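Effector protein Lem4 (lpg1101) (Legionella pneumophila subsp. pneumophila, PDB 6CGK) is a membrane-associated effector whose haloacid dehalogenase (HAD) domain, the part in this chain, acts as a magnesium-dependent protein tyrosine phosphatase. Local coordinates at residues N59-S64 / E106-D111; K75-D80 / F186-Y191; D52-Y57 / H97-K102. The protein carries 1 engineered substitution. All blocks are in the same frame, centred on the assembly; numbering follows the deposited sequence. Where two conformers were deposited one is given.

Overall arrangement
The chain is a Rossmann-like HAD core, a five-stranded parallel sheet in the order 3-2-1-4-5, with short helices inserted after the first strand. Contacts 1 and 3 tie two of these, 58-62 and 51-55, to the same core helix, 98-107; their centres are about 9 Å apart, and a salt bridge from Arg54 to Glu106 joins them. Contact 2 lies within the core, where helix 72-82 meets helix 188-198, its centre about 18 Å from that of contact 1 and about 23 Å from that of contact 3. Side chains of 106-111 pack on helix 72-82, linking contacts 1 and 2. The contacts cross along the chain, joining residues 52-80 to 97-111 and, in contact 2, to 186-191.

Contact 1: N59-S64 / E106-D111; sequences NEYDAS and EFENID
Tyr61 on helix 58-62 packs against Phe107 and bonds to Glu108, a buried mixed aromatic and polar contact at the Schellman-capped C-terminal end of helix 98-107. It joins the short helices inserted after the first strand of the HAD core, where many relatives carry a cap, to a core helix beside the sheet. The Schellman motif ends the helix with Asn109 at positive phi: Ile110 N returns to Leu105 O and Asn109 N to Glu106 O. Glu108, the first residue to leave the helix, lies within this turn.

A chi1 of 173° sets CG opposite the backbone N and carries the Tyr61 ring toward helix 98-107. Phe107 CD2 sits over one of its faces, off-centre, 3.4 Å from Tyr61 CG; with the ring planes inclined by 40°, the pair is neither a stack nor edge-to-face. Phe107 CE2 also reaches Tyr61 CB, at 3.6 Å. At the far end of the ring, the Glu108 chain bends at chi2 and brings its carboxylate to the ring edge, 76° from the ring plane. Tyr61 OH is gripped twice, donating to Glu108 and bonding also to the backbone N of Ile70. The side chains of Tyr61 and the magnesium ligand Asp25 are about 9 Å apart.

A water bridges the two segments, donating to Asp62 OD1 at 2.6 Å and to Phe107 O at 3.2 Å; Asp62 OD2 meanwhile forms a salt bridge to Lys58. In the phenol-carboxylate bond, Tyr61 OH lies 2.6 Å from Glu108 OE2, on the anti lone pair of that oxygen.

Contact 2: K75-D80 / F186-Y191; sequences KNFLQD and FKWGEY
Helix 72-82 and the first turn of helix 188-198 approach closely at Phe77 and Trp188, whose CA atoms are 6.0 Å apart. Both helices pack on the parallel sheet of the Rossmann-like HAD core, and the contact between them is buried, with no hydrogen bond between the segments. Phe77 rests against Leu151 of strand 150-154, while Trp188 touches Leu22 and Cys153, on the adjacent strands 19-23 and 150-154.

Phe77 has CG anti to its backbone N (chi1 177°), which swings the ring out toward the second helix. There Trp188 CE3 stands over the centre of one face, 3.5 Å from Phe77 CD2. The phenyl ring and the six-membered ring of the indole are inclined by 44°, with centroids 4.7 Å apart, an oblique pairing rather than a stack. The CB atoms of Phe77 and Trp188 meet at 3.7 Å, so the packing continues down to the helix backbones. One turn on, Tyr191 adds its CB, 4.0 Å from Phe77 CE1, before its ring leads away to stack on His179.

The side chain of Trp188 is about 10 Å from the bound magnesium ion, so this packing lies near the active site without reaching it. Lys187 holds the N-cap position; its carbonyl O lies over the centre of the Tyr191 ring, and its N donates to Tyr191 OH at 3.1 Å, almost straight at 168°.

Contact 3: D52-Y57 / H97-K102; sequences DERMRY and HENYIK
The Arg54 guanidinium has Lys102 CB over one face, displaced toward the rim and 3.9 Å from Arg54 NE. The Asn99 amide is turned only 24° from the guanidinium plane, and its OD1 lies 3.3 Å from Arg54 NH1. Across the segments the aliphatic part of Arg54 also counts: its CD sits 3.4 Å from the carbonyl Asn99 O. A bend at chi3 (-65°) turns the guanidinium aside from the run of the chain, leaving it alongside helix 98-107.

The stronger polar partners lie outside the segments. Arg54 NE forms a salt bridge with Glu106 and NH1 bonds to Lys48 O, which would fix the rotation of the group; Asn99 ND2 bonds to Ser46 O. The extended Lys102 chain passes the guanidinium, its CD 4.1 Å from Arg54 NH2, before its end leads away: Lys102 NZ makes a salt bridge to Glu98 OE2 at 3.1 Å, its hydrogen bond weak. That carboxylate, together with Glu106, probably offsets the two positive groups, whose nearest ends, Arg54 NH2 and Lys102 NZ, are 5.2 Å apart.

Helix 51-55 of the inserted region is thereby fastened to helix 98-107, the connecting helix of the beta-alpha-beta crossover between strands 89-93 and 116-118 of the HAD core.

Contact 1: N59-S64 / E106-D111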
loop_
_atom_site.group_PDB
_atom_site.type_symbol
_atom_site.label_atom_id
_atom_site.label_comp_id
_atom_site.label_asym_id
_atom_site.label_seq_id
_atom_site.Cartn_x
_atom_site.Cartn_y
_atom_site.Cartn_z
ATOM N N ASN A 59 7.670 -0.300 -21.080
ATOM C CA ASN A 59 8.783 -1.044 -21.662
ATOM C C ASN A 59 10.056 -0.836 -20.851
ATOM O O ASN A 59 10.774 -1.794 -20.545
ATOM C CB ASN A 59 8.998 -0.622 -23.112
ATOM C CG ASN A 59 10.232 -1.271 -23.737
ATOM O OD1 ASN A 59 10.626 -2.381 -23.368
ATOM N ND2 ASN A 59 10.830 -0.584 -24.692
ATOM N N GLU A 60 10.334 0.411 -20.454
ATOM C CA GLU A 60 11.508 0.637 -19.608
ATOM C C GLU A 60 11.368 -0.075 -18.259
ATOM O O GLU A 60 12.331 -0.677 -17.765
ATOM C CB GLU A 60 11.742 2.132 -19.409
ATOM C CG GLU A 60 12.917 2.427 -18.438
ATOM C CD GLU A 60 13.206 3.906 -18.283
ATOM O OE1 GLU A 60 12.596 4.701 -19.020
ATOM O OE2 GLU A 60 14.028 4.283 -17.400
ATOM N N TYR A 61 10.161 -0.060 -17.666
ATOM C CA TYR A 61 9.940 -0.828 -16.446
ATOM C C TYR A 61 10.227 -2.311 -16.669
ATOM O O TYR A 61 10.964 -2.941 -15.902
ATOM C CB TYR A 61 8.505 -0.624 -15.997
ATOM C CG TYR A 61 8.034 -1.471 -14.845
ATOM C CD1 TYR A 61 8.327 -1.138 -13.541
ATOM C CD2 TYR A 61 7.247 -2.608 -15.086
ATOM C CE1 TYR A 61 7.827 -1.900 -12.460
ATOM C CE2 TYR A 61 6.755 -3.361 -14.018
ATOM C CZ TYR A 61 7.063 -3.020 -12.724
ATOM O OH TYR A 61 6.523 -3.806 -11.700
ATOM N N ASP A 62 9.644 -2.891 -17.716
ATOM C CA ASP A 62 9.822 -4.323 -17.919
ATOM C C ASP A 62 11.287 -4.703 -18.125
ATOM O O ASP A 62 11.687 -5.813 -17.752
ATOM C CB ASP A 62 8.979 -4.779 -19.094
ATOM C CG ASP A 62 7.500 -4.818 -18.754
ATOM O OD1 ASP A 62 7.148 -4.902 -17.543
ATOM O OD2 ASP A 62 6.703 -4.733 -19.694
ATOM N N ALA A 63 12.102 -3.805 -18.708
ATOM C CA ALA A 63 13.528 -4.050 -18.933
ATOM C C ALA A 63 14.379 -3.734 -17.708
ATOM O O ALA A 63 15.604 -3.910 -17.764
ATOM C CB ALA A 63 14.038 -3.227 -20.120
ATOM N N SER A 64 13.757 -3.301 -16.610
ATOM C CA SER A 64 14.468 -2.867 -15.424
ATOM C C SER A 64 14.943 -4.056 -14.584
ATOM O O SER A 64 14.484 -5.192 -14.741
ATOM C CB SER A 64 13.556 -1.948 -14.613
ATOM O OG SER A 64 13.373 -0.728 -15.323
ATOM N N GLU A 106 -0.448 0.060 -12.629
ATOM C CA GLU A 106 -0.976 -0.083 -13.989
ATOM C C GLU A 106 -0.149 -1.038 -14.845
ATOM O O GLU A 106 -0.702 -1.819 -15.627
ATOM C CB GLU A 106 -1.083 1.289 -14.651
ATOM C CG GLU A 106 -2.219 2.102 -14.037
ATOM C CD GLU A 106 -2.070 3.591 -14.199
ATOM O OE1 GLU A 106 -1.063 4.046 -14.817
ATOM O OE2 GLU A 106 -2.960 4.304 -13.681
ATOM N N PHE A 107 1.184 -0.954 -14.756
ATOM C CA PHE A 107 2.048 -1.859 -15.498
ATOM C C PHE A 107 1.752 -3.310 -15.181
ATOM O O PHE A 107 1.984 -4.184 -16.016
ATOM C CB PHE A 107 3.532 -1.597 -15.164
ATOM C CG PHE A 107 4.055 -0.227 -15.546
ATOM C CD1 PHE A 107 3.480 0.532 -16.555
ATOM C CD2 PHE A 107 5.144 0.290 -14.859
ATOM C CE1 PHE A 107 4.014 1.806 -16.893
ATOM C CE2 PHE A 107 5.706 1.549 -15.201
ATOM C CZ PHE A 107 5.118 2.308 -16.195
ATOM N N GLU A 108 1.322 -3.593 -13.948
ATOM C CA GLU A 108 1.019 -4.947 -13.519
ATOM C C GLU A 108 -0.465 -5.281 -13.643
ATOM O O GLU A 108 -0.890 -6.353 -13.190
ATOM C CB GLU A 108 1.478 -5.131 -12.068
ATOM C CG GLU A 108 2.957 -4.828 -11.873
ATOM C CD GLU A 108 3.836 -5.964 -12.316
ATOM O OE1 GLU A 108 3.272 -7.050 -12.534
ATOM O OE2 GLU A 108 5.077 -5.789 -12.460
ATOM N N ASN A 109 -1.260 -4.392 -14.237
ATOM C CA ASN A 109 -2.687 -4.642 -14.470
ATOM C C ASN A 109 -3.420 -4.870 -13.148
ATOM O O ASN A 109 -4.319 -5.722 -13.047
ATOM C CB ASN A 109 -2.900 -5.803 -15.450
ATOM C CG ASN A 109 -4.272 -5.769 -16.115
ATOM O OD1 ASN A 109 -4.910 -4.716 -16.220
ATOM N ND2 ASN A 109 -4.711 -6.911 -16.589
ATOM N N ILE A 110 -3.030 -4.095 -12.143
ATOM C CA ILE A 110 -3.704 -4.067 -10.843
ATOM C C ILE A 110 -4.619 -2.859 -10.794
ATOM O O ILE A 110 -4.182 -1.723 -10.983
ATOM C CB ILE A 110 -2.691 -4.008 -9.696
ATOM C CG1 ILE A 110 -1.810 -5.252 -9.712
ATOM C CG2 ILE A 110 -3.441 -3.880 -8.337
ATOM C CD1 ILE A 110 -0.520 -5.061 -8.932
ATOM N N ASP A 111 -5.890 -3.101 -10.509
ATOM C CA ASP A 111 -6.842 -2.017 -10.398
ATOM C C ASP A 111 -6.557 -1.227 -9.125
ATOM O O ASP A 111 -6.337 -1.812 -8.062
ATOM C CB ASP A 111 -8.258 -2.626 -10.373
ATOM C CG ASP A 111 -9.358 -1.602 -10.231
ATOM O OD1 ASP A 111 -9.144 -0.409 -10.491
ATOM O OD2 ASP A 111 -10.494 -2.037 -9.909
HETATM O O HOH W 1 4.792 -5.557 -16.620
#

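Contact 2: K75-D80 / F186-Y191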
loop_
_atom_site.group_PDB
_atom_site.type_symbol
_atom_site.label_atom_id
_atom_site.label_comp_id
_atom_site.label_asym_id
_atom_site.label_seq_id
_atom_site.Cartn_x
_atom_site.Cartn_y
_atom_site.Cartn_z
ATOM N N LYS A 75 1.648 -8.645 -6.160
ATOM C CA LYS A 75 0.650 -8.440 -7.195
ATOM C C LYS A 75 -0.566 -9.307 -6.942
ATOM O O LYS A 75 -1.702 -8.824 -6.938
ATOM C CB LYS A 75 1.257 -8.771 -8.555
ATOM C CG LYS A 75 0.280 -8.834 -9.689
ATOM C CD LYS A 75 1.020 -9.330 -10.940
ATOM C CE LYS A 75 0.288 -9.040 -12.246
ATOM N NZ LYS A 75 -1.042 -9.683 -12.327
ATOM N N ASN A 76 -0.342 -10.606 -6.740
ATOM C CA ASN A 76 -1.461 -11.516 -6.496
ATOM C C ASN A 76 -2.225 -11.118 -5.240
ATOM O O ASN A 76 -3.461 -11.154 -5.217
ATOM C CB ASN A 76 -0.957 -12.945 -6.378
ATOM C CG ASN A 76 -0.489 -13.501 -7.691
ATOM O OD1 ASN A 76 -0.847 -13.002 -8.761
ATOM N ND2 ASN A 76 0.314 -14.548 -7.625
ATOM N N PHE A 77 -1.505 -10.719 -4.187
ATOM C CA PHE A 77 -2.157 -10.267 -2.958
ATOM C C PHE A 77 -3.063 -9.069 -3.225
ATOM O O PHE A 77 -4.229 -9.055 -2.818
ATOM C CB PHE A 77 -1.098 -9.936 -1.902
ATOM C CG PHE A 77 -1.655 -9.396 -0.607
ATOM C CD1 PHE A 77 -2.083 -10.259 0.391
ATOM C CD2 PHE A 77 -1.734 -8.037 -0.383
ATOM C CE1 PHE A 77 -2.596 -9.778 1.585
ATOM C CE2 PHE A 77 -2.239 -7.535 0.815
ATOM C CZ PHE A 77 -2.676 -8.412 1.806
ATOM N N LEU A 78 -2.544 -8.051 -3.921
ATOM C CA LEU A 78 -3.361 -6.870 -4.191
ATOM C C LEU A 78 -4.576 -7.226 -5.028
ATOM O O LEU A 78 -5.682 -6.724 -4.783
ATOM C CB LEU A 78 -2.539 -5.797 -4.893
ATOM C CG LEU A 78 -1.433 -5.194 -4.037
ATOM C CD1 LEU A 78 -0.359 -4.453 -4.884
ATOM C CD2 LEU A 78 -2.107 -4.281 -2.982
ATOM N N GLN A 79 -4.391 -8.090 -6.025
ATOM C CA GLN A 79 -5.517 -8.478 -6.852
ATOM C C GLN A 79 -6.538 -9.267 -6.048
ATOM O O GLN A 79 -7.746 -9.079 -6.228
ATOM C CB GLN A 79 -5.017 -9.274 -8.050
ATOM C CG GLN A 79 -4.268 -8.416 -9.039
ATOM C CD GLN A 79 -3.871 -9.158 -10.284
ATOM O OE1 GLN A 79 -3.814 -8.572 -11.361
ATOM N NE2 GLN A 79 -3.557 -10.443 -10.147
ATOM N N ASP A 80 -6.077 -10.146 -5.150
ATOM C CA ASP A 80 -7.009 -10.922 -4.332
ATOM C C ASP A 80 -7.752 -10.031 -3.347
ATOM O O ASP A 80 -8.969 -10.193 -3.151
ATOM C CB ASP A 80 -6.281 -12.025 -3.562
ATOM C CG ASP A 80 -5.839 -13.186 -4.445
ATOM O OD1 ASP A 80 -6.387 -13.391 -5.562
ATOM O OD2 ASP A 80 -4.925 -13.908 -3.991
ATOM N N PHE A 186 8.156 -11.053 2.216
ATOM C CA PHE A 186 6.819 -10.978 2.797
ATOM C C PHE A 186 5.984 -12.192 2.398
ATOM O O PHE A 186 6.017 -12.633 1.246
ATOM C CB PHE A 186 6.122 -9.697 2.350
ATOM C CG PHE A 186 6.709 -8.456 2.949
ATOM C CD1 PHE A 186 7.813 -7.849 2.382
ATOM C CD2 PHE A 186 6.159 -7.902 4.091
ATOM C CE1 PHE A 186 8.356 -6.709 2.940
ATOM C CE2 PHE A 186 6.696 -6.757 4.655
ATOM C CZ PHE A 186 7.794 -6.161 4.079
ATOM N N LYS A 187 5.225 -12.727 3.358
ATOM C CA LYS A 187 4.445 -13.949 3.145
ATOM C C LYS A 187 2.990 -13.585 2.849
ATOM O O LYS A 187 2.074 -13.792 3.653
ATOM C CB LYS A 187 4.570 -14.869 4.359
ATOM C CG LYS A 187 5.946 -14.817 5.019
ATOM C CD LYS A 187 6.516 -16.199 5.278
ATOM N N TRP A 188 2.791 -13.019 1.654
ATOM C CA TRP A 188 1.483 -12.466 1.298
ATOM C C TRP A 188 0.382 -13.516 1.378
ATOM O O TRP A 188 -0.737 -13.219 1.819
ATOM C CB TRP A 188 1.550 -11.844 -0.099
ATOM C CG TRP A 188 2.520 -10.705 -0.161
ATOM C CD1 TRP A 188 3.754 -10.702 -0.751
ATOM C CD2 TRP A 188 2.350 -9.404 0.416
ATOM N NE1 TRP A 188 4.364 -9.469 -0.586
ATOM C CE2 TRP A 188 3.519 -8.657 0.124
ATOM C CE3 TRP A 188 1.317 -8.790 1.132
ATOM C CZ2 TRP A 188 3.680 -7.333 0.535
ATOM C CZ3 TRP A 188 1.475 -7.484 1.534
ATOM C CH2 TRP A 188 2.647 -6.766 1.241
ATOM N N GLY A 189 0.678 -14.753 0.975
ATOM C CA GLY A 189 -0.314 -15.811 1.091
ATOM C C GLY A 189 -0.774 -16.028 2.521
ATOM O O GLY A 189 -1.966 -16.211 2.778
ATOM N N GLU A 190 0.164 -16.006 3.471
ATOM C CA GLU A 190 -0.204 -16.102 4.882
ATOM C C GLU A 190 -0.987 -14.879 5.341
ATOM O O GLU A 190 -1.900 -14.995 6.169
ATOM C CB GLU A 190 1.045 -16.291 5.735
ATOM C CG GLU A 190 1.592 -17.700 5.669
ATOM C CD GLU A 190 2.836 -17.888 6.514
ATOM O OE1 GLU A 190 3.806 -18.515 6.024
ATOM O OE2 GLU A 190 2.847 -17.409 7.669
ATOM N N TYR A 191 -0.643 -13.695 4.829
ATOM C CA TYR A 191 -1.387 -12.499 5.216
ATOM C C TYR A 191 -2.805 -12.534 4.671
ATOM O O TYR A 191 -3.729 -12.030 5.318
ATOM C CB TYR A 191 -0.682 -11.225 4.741
ATOM C CG TYR A 191 0.794 -11.155 5.073
ATOM C CD1 TYR A 191 1.346 -11.944 6.078
ATOM C CD2 TYR A 191 1.652 -10.307 4.363
ATOM C CE1 TYR A 191 2.714 -11.891 6.365
ATOM C CE2 TYR A 191 3.009 -10.246 4.654
ATOM C CZ TYR A 191 3.529 -11.041 5.650
ATOM O OH TYR A 191 4.883 -10.995 5.926
#

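Contact 3: D52-Y57 / H97-K102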
loop_
_atom_site.group_PDB
_atom_site.type_symbol
_atom_site.label_atom_id
_atom_site.label_comp_id
_atom_site.label_asym_id
_atom_site.label_seq_id
_atom_site.Cartn_x
_atom_site.Cartn_y
_atom_site.Cartn_z
ATOM N N ASP A 52 -2.189 7.465 -20.023
ATOM C CA ASP A 52 -1.494 7.432 -21.309
ATOM C C ASP A 52 -0.036 7.851 -21.162
ATOM O O ASP A 52 0.845 7.314 -21.843
ATOM C CB ASP A 52 -2.182 8.351 -22.325
ATOM C CG ASP A 52 -3.524 7.821 -22.802
ATOM O OD1 ASP A 52 -3.728 6.598 -22.741
ATOM O OD2 ASP A 52 -4.361 8.633 -23.252
ATOM N N GLU A 53 0.232 8.827 -20.313
ATOM C CA GLU A 53 1.619 9.260 -20.154
ATOM C C GLU A 53 2.420 8.222 -19.383
ATOM O O GLU A 53 3.591 7.974 -19.683
ATOM C CB GLU A 53 1.681 10.617 -19.435
ATOM C CG GLU A 53 1.057 11.761 -20.214
ATOM C CD GLU A 53 1.121 13.069 -19.454
ATOM O OE1 GLU A 53 0.313 13.254 -18.527
ATOM O OE2 GLU A 53 1.997 13.900 -19.769
ATOM N N ARG A 54 1.817 7.635 -18.355
ATOM C CA ARG A 54 2.526 6.625 -17.583
ATOM C C ARG A 54 2.836 5.388 -18.415
ATOM O O ARG A 54 3.917 4.811 -18.294
ATOM C CB ARG A 54 1.693 6.273 -16.345
ATOM C CG ARG A 54 1.651 7.424 -15.352
ATOM C CD ARG A 54 0.915 7.000 -14.061
ATOM N NE ARG A 54 -0.522 6.682 -14.181
ATOM C CZ ARG A 54 -1.490 7.557 -13.897
ATOM N NH1 ARG A 54 -1.175 8.802 -13.555
ATOM N NH2 ARG A 54 -2.790 7.177 -13.905
ATOM N N MET A 55 1.879 4.931 -19.227
ATOM C CA MET A 55 2.032 3.640 -19.893
ATOM C C MET A 55 3.184 3.640 -20.879
ATOM O O MET A 55 3.664 2.567 -21.279
ATOM C CB MET A 55 0.728 3.253 -20.601
ATOM C CG MET A 55 -0.369 2.814 -19.596
ATOM S SD MET A 55 0.158 1.353 -18.655
ATOM C CE MET A 55 1.037 0.541 -19.956
ATOM N N ARG A 56 3.625 4.817 -21.312
ATOM C CA ARG A 56 4.773 4.848 -22.212
ATOM C C ARG A 56 6.038 4.316 -21.554
ATOM O O ARG A 56 6.983 3.933 -22.271
ATOM C CB ARG A 56 4.986 6.283 -22.674
ATOM C CG ARG A 56 3.897 6.724 -23.593
ATOM C CD ARG A 56 4.229 8.042 -24.268
ATOM N NE ARG A 56 3.077 8.435 -25.068
ATOM C CZ ARG A 56 2.252 9.412 -24.729
ATOM N NH1 ARG A 56 2.492 10.115 -23.635
ATOM N NH2 ARG A 56 1.219 9.705 -25.489
ATOM N N TYR A 57 6.100 4.339 -20.220
ATOM C CA TYR A 57 7.220 3.819 -19.440
ATOM C C TYR A 57 7.168 2.308 -19.203
ATOM O O TYR A 57 8.112 1.765 -18.612
ATOM C CB TYR A 57 7.289 4.572 -18.095
ATOM C CG TYR A 57 7.842 5.956 -18.344
ATOM C CD1 TYR A 57 7.020 6.983 -18.812
ATOM C CD2 TYR A 57 9.216 6.211 -18.235
ATOM C CE1 TYR A 57 7.551 8.257 -19.092
ATOM C CE2 TYR A 57 9.753 7.482 -18.503
ATOM C CZ TYR A 57 8.911 8.488 -18.945
ATOM O OH TYR A 57 9.440 9.726 -19.251
ATOM N N HIS A 97 6.365 8.982 -5.123
ATOM C CA HIS A 97 5.432 9.808 -5.882
ATOM C C HIS A 97 4.174 9.038 -6.222
ATOM O O HIS A 97 4.238 7.867 -6.601
ATOM C CB HIS A 97 6.067 10.236 -7.210
ATOM C CG HIS A 97 7.340 10.998 -7.056
ATOM N ND1 HIS A 97 7.373 12.330 -6.704
ATOM C CD2 HIS A 97 8.629 10.614 -7.216
ATOM C CE1 HIS A 97 8.632 12.737 -6.657
ATOM N NE2 HIS A 97 9.415 11.713 -6.960
ATOM N N GLU A 98 3.031 9.732 -6.134
ATOM C CA GLU A 98 1.750 9.134 -6.483
ATOM C C GLU A 98 1.759 8.556 -7.889
ATOM O O GLU A 98 1.172 7.488 -8.146
ATOM C CB GLU A 98 0.662 10.194 -6.382
ATOM C CG GLU A 98 -0.703 9.594 -6.546
ATOM C CD GLU A 98 -1.798 10.599 -6.296
ATOM O OE1 GLU A 98 -1.500 11.687 -5.758
ATOM O OE2 GLU A 98 -2.959 10.302 -6.638
ATOM N N ASN A 99 2.334 9.293 -8.835
ATOM C CA ASN A 99 2.271 8.811 -10.220
ATOM C C ASN A 99 3.206 7.638 -10.463
ATOM O O ASN A 99 2.976 6.834 -11.388
ATOM C CB ASN A 99 2.556 9.958 -11.179
ATOM C CG ASN A 99 1.389 10.910 -11.243
ATOM O OD1 ASN A 99 0.238 10.480 -11.071
ATOM N ND2 ASN A 99 1.663 12.206 -11.448
ATOM N N TYR A 100 4.271 7.514 -9.681
ATOM C CA TYR A 100 5.108 6.322 -9.826
ATOM C C TYR A 100 4.360 5.103 -9.300
ATOM O O TYR A 100 4.381 4.026 -9.916
ATOM C CB TYR A 100 6.419 6.519 -9.074
ATOM C CG TYR A 100 7.406 5.378 -9.179
ATOM C CD1 TYR A 100 8.135 5.174 -10.361
ATOM C CD2 TYR A 100 7.620 4.515 -8.096
ATOM C CE1 TYR A 100 9.066 4.141 -10.454
ATOM C CE2 TYR A 100 8.547 3.489 -8.171
ATOM C CZ TYR A 100 9.269 3.305 -9.365
ATOM O OH TYR A 100 10.214 2.302 -9.461
ATOM N N ILE A 101 3.711 5.261 -8.146
ATOM C CA ILE A 101 2.920 4.173 -7.581
ATOM C C ILE A 101 1.822 3.763 -8.544
ATOM O O ILE A 101 1.665 2.576 -8.838
ATOM C CB ILE A 101 2.375 4.572 -6.202
ATOM C CG1 ILE A 101 3.561 4.785 -5.265
ATOM C CG2 ILE A 101 1.331 3.500 -5.731
ATOM C CD1 ILE A 101 3.180 5.449 -3.874
ATOM N N LYS A 102 1.045 4.728 -9.058
ATOM C CA LYS A 102 -0.015 4.377 -10.012
ATOM C C LYS A 102 0.550 3.705 -11.250
ATOM O O LYS A 102 -0.050 2.763 -11.784
ATOM C CB LYS A 102 -0.815 5.617 -10.432
ATOM C CG LYS A 102 -1.672 6.205 -9.295
ATOM C CD LYS A 102 -2.471 7.403 -9.785
ATOM C CE LYS A 102 -3.457 7.906 -8.744
ATOM N NZ LYS A 102 -4.116 9.136 -9.268
#